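Local structure of protein mini spindles (5VJC) at residues C207-V212 / Y246-H251; F197-Y202 / V235-L240; A229-I234 / S258-R263; Y175-L180 / R213-Q218. The protein probably binds tubulin through its TOG domains, which are built of HEAT repeats, and so promotes microtubule dynamics and mitotic spindle formation. One frame throughout, in Å; residues are numbered along the deposited sequence.

Interaction 1 (C207-V212 / Y246-H251); sequences CPQSAV and YKMIGH
Val212 and Met248 form the apolar heart of the contact, where the beginning of helix 209-217 meets the short helical turn near residue 248. With chi1 of 177°, Val212 holds CG1 opposite its backbone N, which brings this methyl to 3.7 Å from Met248 CB. The same CG1 lies 4.2 Å from Ile249 CG2, so a single valine branch serves two consecutive residues, while the longer arm of Ile249 leads off toward Leu260 of helix 254-264. Met248, after touching Val212 near its root, carries its sulfur and end methyl on toward Val237 and Ser241 of helix 224-241. Such interlocking of aliphatic branches between helices of the stack, here 209-217 and 245-248 with helix 224-241 between them in the chain, is consistent with the HEAT-repeat solenoid of a TOG domain. A second group of contacts involves polar residues through their carbon atoms. The extended Gln209 chain, crossing Met248 at a slant, sets its CG 3.8 Å from Met248 CG, and its amide NE2 comes only within 3.9 Å of Lys247 CE; no hydrogen bond spans the two segments. The backbone defines both ends: Pro208 is the N-cap of helix 209-217 and its O accepts from Val212 N at 3.2 Å, whereas Gly250, with a positive phi of 76°, turns the chain out of the helical turn directly after Ile249.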
# COMPACT_ATOMS: atom_id res chain seq x y z
N CYS A 207 -9.12 -4.04 -15.03
CA CYS A 207 -10.15 -3.06 -14.73
C CYS A 207 -11.52 -3.51 -15.21
O CYS A 207 -11.87 -3.30 -16.36
CB CYS A 207 -9.78 -1.72 -15.37
SG CYS A 207 -10.92 -0.38 -15.01
N PRO A 208 -12.31 -4.15 -14.32
CA PRO A 208 -13.64 -4.57 -14.78
C PRO A 208 -14.59 -3.39 -15.02
O PRO A 208 -14.30 -2.25 -14.63
CB PRO A 208 -14.13 -5.47 -13.64
CG PRO A 208 -13.35 -5.06 -12.46
CD PRO A 208 -12.01 -4.63 -12.97
N GLN A 209 -15.72 -3.67 -15.67
CA GLN A 209 -16.69 -2.64 -16.04
C GLN A 209 -17.20 -1.90 -14.81
O GLN A 209 -17.47 -0.70 -14.85
CB GLN A 209 -17.86 -3.27 -16.81
CG GLN A 209 -18.99 -2.30 -17.13
CD GLN A 209 -20.08 -2.91 -18.01
OE1 GLN A 209 -19.83 -3.83 -18.79
NE2 GLN A 209 -21.30 -2.41 -17.85
N SER A 210 -17.32 -2.62 -13.70
CA SER A 210 -17.79 -2.02 -12.46
C SER A 210 -16.82 -0.99 -11.90
O SER A 210 -17.23 0.02 -11.32
CB SER A 210 -18.03 -3.10 -11.43
OG SER A 210 -16.83 -3.78 -11.14
N ALA A 211 -15.52 -1.23 -12.08
CA ALA A 211 -14.52 -0.27 -11.63
C ALA A 211 -14.60 0.98 -12.49
O ALA A 211 -14.51 2.10 -11.99
CB ALA A 211 -13.13 -0.88 -11.67
N VAL A 212 -14.79 0.79 -13.80
CA VAL A 212 -14.94 1.91 -14.71
C VAL A 212 -16.08 2.83 -14.29
O VAL A 212 -15.96 4.05 -14.30
CB VAL A 212 -15.20 1.44 -16.15
CG1 VAL A 212 -15.43 2.64 -17.05
CG2 VAL A 212 -14.05 0.58 -16.66
N TYR A 246 -18.46 4.37 -23.25
CA TYR A 246 -19.66 5.16 -22.98
C TYR A 246 -20.77 4.32 -22.36
O TYR A 246 -21.62 4.84 -21.64
CB TYR A 246 -20.15 5.83 -24.26
CG TYR A 246 -19.24 6.93 -24.73
CD1 TYR A 246 -19.18 8.14 -24.05
CD2 TYR A 246 -18.43 6.77 -25.85
CE1 TYR A 246 -18.35 9.16 -24.47
CE2 TYR A 246 -17.59 7.79 -26.28
CZ TYR A 246 -17.55 8.98 -25.58
OH TYR A 246 -16.72 10.00 -26.00
N LYS A 247 -20.74 3.02 -22.62
CA LYS A 247 -21.68 2.09 -22.03
C LYS A 247 -21.21 1.67 -20.63
O LYS A 247 -22.02 1.24 -19.80
CB LYS A 247 -21.85 0.87 -22.96
CG LYS A 247 -21.95 -0.49 -22.27
CD LYS A 247 -23.40 -0.87 -21.98
CE LYS A 247 -23.49 -2.11 -21.09
NZ LYS A 247 -24.85 -2.35 -20.52
N MET A 248 -19.92 1.83 -20.37
CA MET A 248 -19.32 1.43 -19.09
C MET A 248 -19.33 2.54 -18.02
O MET A 248 -19.41 2.25 -16.82
CB MET A 248 -17.88 0.93 -19.30
CG MET A 248 -17.76 -0.34 -20.13
SD MET A 248 -16.11 -1.09 -20.07
CE MET A 248 -15.12 0.16 -20.88
N ILE A 249 -19.23 3.80 -18.44
CA ILE A 249 -19.15 4.89 -17.48
C ILE A 249 -20.48 5.18 -16.79
O ILE A 249 -20.56 6.09 -15.96
CB ILE A 249 -18.66 6.21 -18.13
CG1 ILE A 249 -19.49 6.56 -19.37
CG2 ILE A 249 -17.17 6.14 -18.45
CD1 ILE A 249 -19.11 7.88 -20.01
N GLY A 250 -21.51 4.41 -17.11
CA GLY A 250 -22.84 4.69 -16.59
C GLY A 250 -23.45 5.86 -17.33
O GLY A 250 -23.42 5.91 -18.56
N HIS A 251 -24.01 6.82 -16.60
CA HIS A 251 -24.70 7.95 -17.21
C HIS A 251 -24.29 9.27 -16.56
O HIS A 251 -24.50 9.46 -15.36
CB HIS A 251 -26.21 7.75 -17.11
CG HIS A 251 -26.63 6.31 -17.15
ND1 HIS A 251 -26.60 5.48 -16.05
CD2 HIS A 251 -27.08 5.54 -18.18
CE1 HIS A 251 -27.01 4.28 -16.38
NE2 HIS A 251 -27.31 4.28 -17.67

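Interaction 2 (F197-Y202 / V235-L240); sequences FLIESY and VQVFFL
Ile199, near the end of helix 185-202, is directed at helix 224-241 and meets three side chains of 235-240 with two branches. Its CG1 arm ends in CD1, 3.9 Å from Val237 CG2, the two side chains crossing at a slant. The other branch, CG2, is placed opposite the backbone N by the torsion of the residue and is directed at the other helix, where it lies 3.9 Å from Leu240 CD1 and 4.1 Å from Gln236 CG. Ile199 and Gln236 run past one another in opposite senses. Leu240 CD1 rests 3.7 Å from Ile199 O, so the leucine touches both backbone and branch of the same residue. Toward the surface the chemistry changes. Glu200 is extended and stands roughly perpendicular to Gln236, whose chain bends at chi2 (63°) and brings OE1 to 3.5 Å from Glu200 CG. Carboxylate and amide planes are turned 44° apart, and the two groups make no hydrogen bond; the amide oxygen rests against the methylene of the glutamate. The axes of segments 197-202 and 235-240 run nearly parallel, 16° apart and 9.9 Å at closest approach, consistent with the stacking of helices in a HEAT-repeat TOG domain. Around this pair, Phe173 of helix 169-178 and Cys207, in the loop after helix 185-202, pack on Ile199, Met248 and Thr245 pack on Val237, and helix 254-264 flanks Val235 through Leu260 and Ile264.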
# COMPACT_ATOMS: atom_id res chain seq x y z
N PHE A 197 -2.24 4.65 -14.00
CA PHE A 197 -0.96 3.98 -14.22
C PHE A 197 -1.15 2.47 -14.38
O PHE A 197 -0.61 1.84 -15.30
CB PHE A 197 0.02 4.28 -13.08
CG PHE A 197 1.22 3.36 -13.06
CD1 PHE A 197 2.33 3.62 -13.86
CD2 PHE A 197 1.22 2.23 -12.26
CE1 PHE A 197 3.42 2.76 -13.84
CE2 PHE A 197 2.31 1.38 -12.24
CZ PHE A 197 3.41 1.65 -13.03
N LEU A 198 -1.95 1.88 -13.50
CA LEU A 198 -2.18 0.44 -13.52
C LEU A 198 -2.91 -0.02 -14.78
O LEU A 198 -2.61 -1.08 -15.34
CB LEU A 198 -2.97 0.02 -12.28
CG LEU A 198 -2.18 0.08 -10.98
CD1 LEU A 198 -3.13 -0.20 -9.81
CD2 LEU A 198 -1.01 -0.91 -11.02
N ILE A 199 -3.89 0.77 -15.21
CA ILE A 199 -4.64 0.43 -16.43
C ILE A 199 -3.75 0.55 -17.68
O ILE A 199 -3.79 -0.30 -18.55
CB ILE A 199 -5.88 1.33 -16.58
CG1 ILE A 199 -6.89 1.00 -15.47
CG2 ILE A 199 -6.56 1.12 -17.94
CD1 ILE A 199 -8.04 1.96 -15.42
N GLU A 200 -2.94 1.61 -17.76
CA GLU A 200 -1.96 1.73 -18.83
C GLU A 200 -0.93 0.58 -18.84
O GLU A 200 -0.46 0.16 -19.90
CB GLU A 200 -1.23 3.08 -18.72
CG GLU A 200 -0.66 3.57 -20.03
CD GLU A 200 0.26 4.78 -19.86
OE1 GLU A 200 0.72 5.03 -18.73
OE2 GLU A 200 0.51 5.49 -20.87
N SER A 201 -0.62 0.06 -17.66
CA SER A 201 0.43 -0.95 -17.50
C SER A 201 -0.05 -2.37 -17.71
O SER A 201 0.66 -3.20 -18.29
CB SER A 201 1.05 -0.83 -16.10
OG SER A 201 1.67 0.44 -15.95
N TYR A 202 -1.26 -2.66 -17.25
CA TYR A 202 -1.77 -4.02 -17.27
C TYR A 202 -2.88 -4.18 -18.30
O TYR A 202 -3.31 -5.30 -18.57
CB TYR A 202 -2.25 -4.41 -15.88
CG TYR A 202 -1.11 -4.58 -14.90
CD1 TYR A 202 -0.40 -5.77 -14.84
CD2 TYR A 202 -0.71 -3.54 -14.07
CE1 TYR A 202 0.67 -5.93 -13.97
CE2 TYR A 202 0.36 -3.70 -13.19
CZ TYR A 202 1.04 -4.90 -13.14
OH TYR A 202 2.10 -5.07 -12.28
N VAL A 235 -10.34 8.62 -19.87
CA VAL A 235 -9.72 8.80 -21.17
C VAL A 235 -8.80 7.62 -21.52
O VAL A 235 -8.85 7.08 -22.62
CB VAL A 235 -8.90 10.12 -21.23
CG1 VAL A 235 -7.92 10.09 -22.39
CG2 VAL A 235 -9.83 11.32 -21.34
N GLN A 236 -7.98 7.22 -20.56
CA GLN A 236 -7.09 6.08 -20.75
C GLN A 236 -7.91 4.83 -21.00
O GLN A 236 -7.56 4.00 -21.85
CB GLN A 236 -6.16 5.92 -19.55
CG GLN A 236 -5.34 4.66 -19.57
CD GLN A 236 -4.38 4.61 -20.75
OE1 GLN A 236 -3.48 5.45 -20.87
NE2 GLN A 236 -4.57 3.64 -21.63
N VAL A 237 -9.01 4.71 -20.27
CA VAL A 237 -9.91 3.59 -20.51
C VAL A 237 -10.45 3.68 -21.95
O VAL A 237 -10.59 2.66 -22.63
CB VAL A 237 -11.07 3.54 -19.50
CG1 VAL A 237 -12.06 2.48 -19.88
CG2 VAL A 237 -10.54 3.27 -18.09
N PHE A 238 -10.70 4.91 -22.42
CA PHE A 238 -11.25 5.08 -23.77
C PHE A 238 -10.28 4.60 -24.85
O PHE A 238 -10.68 3.93 -25.80
CB PHE A 238 -11.65 6.54 -24.01
CG PHE A 238 -12.19 6.78 -25.40
CD1 PHE A 238 -13.37 6.16 -25.82
CD2 PHE A 238 -11.53 7.63 -26.28
CE1 PHE A 238 -13.88 6.38 -27.09
CE2 PHE A 238 -12.04 7.84 -27.56
CZ PHE A 238 -13.22 7.22 -27.96
N PHE A 239 -9.00 4.93 -24.69
CA PHE A 239 -7.94 4.52 -25.61
C PHE A 239 -7.79 3.01 -25.73
O PHE A 239 -7.26 2.52 -26.74
CB PHE A 239 -6.59 5.11 -25.16
CG PHE A 239 -6.49 6.60 -25.31
CD1 PHE A 239 -7.24 7.28 -26.25
CD2 PHE A 239 -5.63 7.33 -24.51
CE1 PHE A 239 -7.14 8.66 -26.37
CE2 PHE A 239 -5.52 8.70 -24.63
CZ PHE A 239 -6.28 9.37 -25.56
N LEU A 240 -8.21 2.27 -24.72
CA LEU A 240 -8.05 0.83 -24.75
C LEU A 240 -9.34 0.11 -25.06
O LEU A 240 -9.33 -1.07 -25.40
CB LEU A 240 -7.49 0.31 -23.42
CG LEU A 240 -6.10 0.80 -23.02
CD1 LEU A 240 -5.74 0.23 -21.63
CD2 LEU A 240 -5.06 0.38 -24.07

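Interaction 3 (A229-I234 / S258-R263); sequences AALNCI and SMLDER
Leu231 is the main bump of this contact, and the hollow that receives it is formed by Met259, Leu260 and Arg263 on segment 258-263 of helix 254-264. Each part of the leucine has its own neighbour. CD2 presses on the backbone of the other helix, 3.9 Å from Leu260 CA, while CD1 turns to the side of Met259 and lies 4.1 Å from its CB. Nearer the root, Leu231 CB is 4.1 Å from Arg263 CD, where the long arginine arm passes across the leucine at about a right angle and closes the hollow. A second bump enters from the same side: Ile234 CG2 sits against the fork of Leu260, with CD1 at 3.9 Å and CD2 at 4.0 Å from that methyl. With CG2 opposite the backbone N, Ile234 turns this branch to Leu260 while its CD1 continues toward Ile215. At the solvent side Asn232 OD1 approaches Arg263 NE to 3.9 Å, without a hydrogen bond; the amide and guanidinium planes are 70° apart. The axes of the two segments cross at -55°, and Leu231 and Leu260 sit at the point where the chains come nearest. Obliquely packed helices meshing by aliphatic bumps and hollows belong to the HEAT-repeat fold of TOG domains, here near the C-terminal end of the solenoid.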
# COMPACT_ATOMS: atom_id res chain seq x y z
N ALA A 229 -8.38 14.12 -12.39
CA ALA A 229 -7.80 12.79 -12.29
C ALA A 229 -8.75 11.71 -12.82
O ALA A 229 -8.33 10.77 -13.49
CB ALA A 229 -7.38 12.48 -10.85
N ALA A 230 -10.04 11.85 -12.52
CA ALA A 230 -11.01 10.86 -12.96
C ALA A 230 -11.16 10.91 -14.49
O ALA A 230 -11.28 9.88 -15.15
CB ALA A 230 -12.34 11.07 -12.28
N LEU A 231 -11.14 12.13 -15.04
CA LEU A 231 -11.22 12.33 -16.48
C LEU A 231 -10.05 11.67 -17.20
O LEU A 231 -10.24 10.95 -18.17
CB LEU A 231 -11.25 13.82 -16.82
CG LEU A 231 -12.55 14.55 -16.48
CD1 LEU A 231 -12.38 16.05 -16.67
CD2 LEU A 231 -13.69 14.01 -17.34
N ASN A 232 -8.83 11.95 -16.73
CA ASN A 232 -7.64 11.34 -17.31
C ASN A 232 -7.72 9.83 -17.27
O ASN A 232 -7.26 9.15 -18.18
CB ASN A 232 -6.38 11.80 -16.60
CG ASN A 232 -6.00 13.21 -16.99
OD1 ASN A 232 -6.36 13.68 -18.07
ND2 ASN A 232 -5.27 13.89 -16.12
N CYS A 233 -8.35 9.32 -16.22
CA CYS A 233 -8.43 7.88 -16.06
C CYS A 233 -9.43 7.27 -17.04
O CYS A 233 -9.16 6.23 -17.63
CB CYS A 233 -8.79 7.51 -14.62
SG CYS A 233 -8.61 5.75 -14.33
N ILE A 234 -10.57 7.92 -17.23
CA ILE A 234 -11.58 7.41 -18.15
C ILE A 234 -11.08 7.55 -19.59
O ILE A 234 -11.34 6.68 -20.42
CB ILE A 234 -12.94 8.13 -17.97
CG1 ILE A 234 -13.52 7.77 -16.61
CG2 ILE A 234 -13.93 7.72 -19.06
CD1 ILE A 234 -13.70 6.27 -16.40
N SER A 258 -18.92 16.80 -22.13
CA SER A 258 -18.20 17.86 -22.81
C SER A 258 -16.74 17.88 -22.34
O SER A 258 -15.83 17.92 -23.16
CB SER A 258 -18.87 19.21 -22.56
OG SER A 258 -17.94 20.27 -22.65
N MET A 259 -16.54 17.85 -21.02
CA MET A 259 -15.19 17.82 -20.44
C MET A 259 -14.46 16.52 -20.80
O MET A 259 -13.28 16.54 -21.15
CB MET A 259 -15.25 17.98 -18.91
CG MET A 259 -15.36 19.43 -18.44
SD MET A 259 -15.26 19.63 -16.65
CE MET A 259 -16.81 18.92 -16.11
N LEU A 260 -15.18 15.40 -20.74
CA LEU A 260 -14.61 14.11 -21.13
C LEU A 260 -14.19 14.12 -22.59
O LEU A 260 -13.04 13.81 -22.91
CB LEU A 260 -15.60 12.97 -20.88
CG LEU A 260 -15.14 11.57 -21.32
CD1 LEU A 260 -13.77 11.21 -20.74
CD2 LEU A 260 -16.17 10.51 -20.94
N ASP A 261 -15.11 14.50 -23.47
CA ASP A 261 -14.82 14.45 -24.89
C ASP A 261 -13.74 15.47 -25.26
O ASP A 261 -12.84 15.15 -26.02
CB ASP A 261 -16.09 14.70 -25.72
CG ASP A 261 -16.05 14.01 -27.07
OD1 ASP A 261 -16.36 12.80 -27.13
OD2 ASP A 261 -15.71 14.67 -28.07
N GLU A 262 -13.80 16.66 -24.69
CA GLU A 262 -12.78 17.67 -24.99
C GLU A 262 -11.44 17.33 -24.34
O GLU A 262 -10.45 18.04 -24.54
CB GLU A 262 -13.24 19.07 -24.58
CG GLU A 262 -12.77 20.15 -25.58
CD GLU A 262 -13.40 21.51 -25.38
OE1 GLU A 262 -14.49 21.59 -24.76
OE2 GLU A 262 -12.83 22.51 -25.87
N ARG A 263 -11.40 16.25 -23.54
CA ARG A 263 -10.12 15.70 -23.08
C ARG A 263 -9.82 14.41 -23.84
O ARG A 263 -8.66 14.09 -24.08
CB ARG A 263 -10.13 15.46 -21.57
CG ARG A 263 -9.05 16.27 -20.85
CD ARG A 263 -9.12 16.20 -19.33
NE ARG A 263 -8.14 17.10 -18.72
CZ ARG A 263 -8.43 18.28 -18.19
NH1 ARG A 263 -9.69 18.71 -18.16
NH2 ARG A 263 -7.47 19.04 -17.67

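Interaction 4 (Y175-L180 / R213-Q218); sequences YVMEGL and REIARQ
Glu214 and Met177 meet through carbon atoms, and the glutamate is best read from its root outward. Its CB lies 3.6 Å from Met177 CE, the methyl at the end of a methionine chain that bends at both chi2 and chi3. The next atom, CG, is touched twice: Met177 CE is again 3.6 Å away, and Leu180 CD1 is 3.9 Å away, so this methylene faces a pair of methyls supplied by residues three apart on the first segment. A bend at chi2 (59°) then turns the carboxylate away from both methyls, which leaves the apolar part of an acidic side chain in the packing and carries its charged group past it. Leu180 and Glu214 run alongside in opposite senses.

Leu180 also joins the deeper part of the contact. Its CD1 lies 4.2 Å from Ile215 CA, and Met177 SD stands 4.4 Å from Ile215 CG1, a looser touch than that of the methyl. Gln218 reaches over the far end of the first segment, where its amide NE2 comes to 3.7 Å from Leu180 O; this is a polar approach rather than a hydrogen bond.

Helices 169-178 and 209-217 thus pack along the HEAT-repeat stack, as expected for a TOG domain. Helix 185-202, which lies between the two segments in the chain, packs on both: Leu195 meets Met177, Leu192 Leu180 and Arg188 Gln218. Helix 224-241 touches Ile215 through Cys233 and Ile234, while helix 131-142 receives Tyr175 and Val176.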
# COMPACT_ATOMS: atom_id res chain seq x y z
N TYR A 175 -7.29 -2.73 -3.87
CA TYR A 175 -6.96 -1.84 -2.74
C TYR A 175 -6.89 -0.36 -3.13
O TYR A 175 -7.32 0.51 -2.38
CB TYR A 175 -5.64 -2.26 -2.11
CG TYR A 175 -5.75 -3.53 -1.30
CD1 TYR A 175 -6.65 -3.64 -0.25
CD2 TYR A 175 -4.94 -4.62 -1.58
CE1 TYR A 175 -6.76 -4.81 0.51
CE2 TYR A 175 -5.03 -5.79 -0.83
CZ TYR A 175 -5.95 -5.87 0.21
OH TYR A 175 -6.05 -7.02 0.97
N VAL A 176 -6.36 -0.08 -4.31
CA VAL A 176 -6.35 1.29 -4.80
C VAL A 176 -7.76 1.81 -5.02
O VAL A 176 -8.06 2.96 -4.65
CB VAL A 176 -5.56 1.42 -6.12
CG1 VAL A 176 -5.67 2.89 -6.63
CG2 VAL A 176 -4.11 1.06 -5.86
N MET A 177 -8.61 0.96 -5.61
CA MET A 177 -10.04 1.28 -5.80
C MET A 177 -10.72 1.75 -4.48
O MET A 177 -11.59 2.63 -4.50
CB MET A 177 -10.80 0.07 -6.37
CG MET A 177 -10.63 -0.16 -7.88
SD MET A 177 -11.19 1.25 -8.91
CE MET A 177 -12.95 1.23 -8.58
N GLU A 178 -10.33 1.16 -3.35
CA GLU A 178 -10.95 1.52 -2.06
C GLU A 178 -10.66 2.95 -1.71
O GLU A 178 -11.45 3.59 -1.01
CB GLU A 178 -10.44 0.61 -0.93
CG GLU A 178 -10.96 -0.80 -1.00
CD GLU A 178 -12.48 -0.85 -1.06
OE1 GLU A 178 -13.14 -0.24 -0.19
OE2 GLU A 178 -13.02 -1.49 -2.00
N GLY A 179 -9.55 3.46 -2.23
CA GLY A 179 -9.13 4.83 -1.98
C GLY A 179 -10.08 5.86 -2.56
O GLY A 179 -10.05 7.00 -2.14
N LEU A 180 -10.93 5.47 -3.51
CA LEU A 180 -11.90 6.42 -4.04
C LEU A 180 -12.95 6.82 -2.99
O LEU A 180 -13.65 7.82 -3.17
CB LEU A 180 -12.61 5.86 -5.29
CG LEU A 180 -11.74 5.39 -6.46
CD1 LEU A 180 -12.61 5.10 -7.65
CD2 LEU A 180 -10.66 6.40 -6.80
N ARG A 213 -17.21 2.22 -13.94
CA ARG A 213 -18.39 2.90 -13.42
C ARG A 213 -18.00 3.78 -12.23
O ARG A 213 -18.22 5.00 -12.22
CB ARG A 213 -19.42 1.86 -13.00
CG ARG A 213 -20.86 2.33 -12.93
CD ARG A 213 -21.79 1.12 -13.07
NE ARG A 213 -21.22 0.05 -13.91
CZ ARG A 213 -21.14 -1.23 -13.56
NH1 ARG A 213 -21.57 -1.64 -12.37
NH2 ARG A 213 -20.62 -2.11 -14.41
N GLU A 214 -17.40 3.11 -11.26
CA GLU A 214 -16.91 3.71 -10.03
C GLU A 214 -15.97 4.89 -10.30
O GLU A 214 -16.13 5.96 -9.71
CB GLU A 214 -16.21 2.63 -9.20
CG GLU A 214 -15.93 2.98 -7.76
CD GLU A 214 -17.20 3.32 -7.00
OE1 GLU A 214 -18.26 2.74 -7.34
OE2 GLU A 214 -17.13 4.16 -6.07
N ILE A 215 -15.02 4.70 -11.20
CA ILE A 215 -14.08 5.77 -11.55
C ILE A 215 -14.81 6.98 -12.14
O ILE A 215 -14.49 8.13 -11.81
CB ILE A 215 -13.01 5.29 -12.57
CG1 ILE A 215 -12.02 4.31 -11.91
CG2 ILE A 215 -12.25 6.48 -13.15
CD1 ILE A 215 -11.31 3.36 -12.90
N ALA A 216 -15.80 6.71 -12.99
CA ALA A 216 -16.51 7.77 -13.70
C ALA A 216 -17.32 8.66 -12.74
O ALA A 216 -17.44 9.87 -12.95
CB ALA A 216 -17.42 7.17 -14.78
N ARG A 217 -17.86 8.07 -11.67
CA ARG A 217 -18.57 8.81 -10.64
C ARG A 217 -17.75 9.98 -10.09
O ARG A 217 -18.31 11.01 -9.69
CB ARG A 217 -18.96 7.89 -9.49
CG ARG A 217 -20.13 6.97 -9.79
CD ARG A 217 -20.43 6.08 -8.60
NE ARG A 217 -21.57 5.18 -8.83
CZ ARG A 217 -22.85 5.53 -8.64
NH1 ARG A 217 -23.16 6.75 -8.22
NH2 ARG A 217 -23.81 4.65 -8.88
N GLN A 218 -16.43 9.83 -10.09
CA GLN A 218 -15.53 10.84 -9.53
C GLN A 218 -15.39 12.08 -10.41
O GLN A 218 -14.78 13.07 -10.01
CB GLN A 218 -14.15 10.22 -9.27
CG GLN A 218 -14.18 9.02 -8.36
CD GLN A 218 -14.57 9.40 -6.95
OE1 GLN A 218 -14.17 10.45 -6.45
NE2 GLN A 218 -15.37 8.57 -6.31

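None of the four contacts contains a hydrogen bond between its segments; they differ chiefly in burial and in what lies at their edges. Interaction 1 is a buried contact and the others are partly buried, though all four place polar chains at the edge. Helix 209-217 takes part in interactions 1 and 4, and helix 224-241 in 2 and 3, so two helices tie the set together. Ile234 bridges the pairs, touching Ile249 of interaction 1 and Ile215 of interaction 4. Interaction 2 joins nearly parallel helices and interaction 3 steeply crossed ones. The polar residues are Gln209 with Lys247 in 1, Glu200 with Gln236 in 2, Asn232 with Arg263 in 3, and Glu214 and Gln218 in 4.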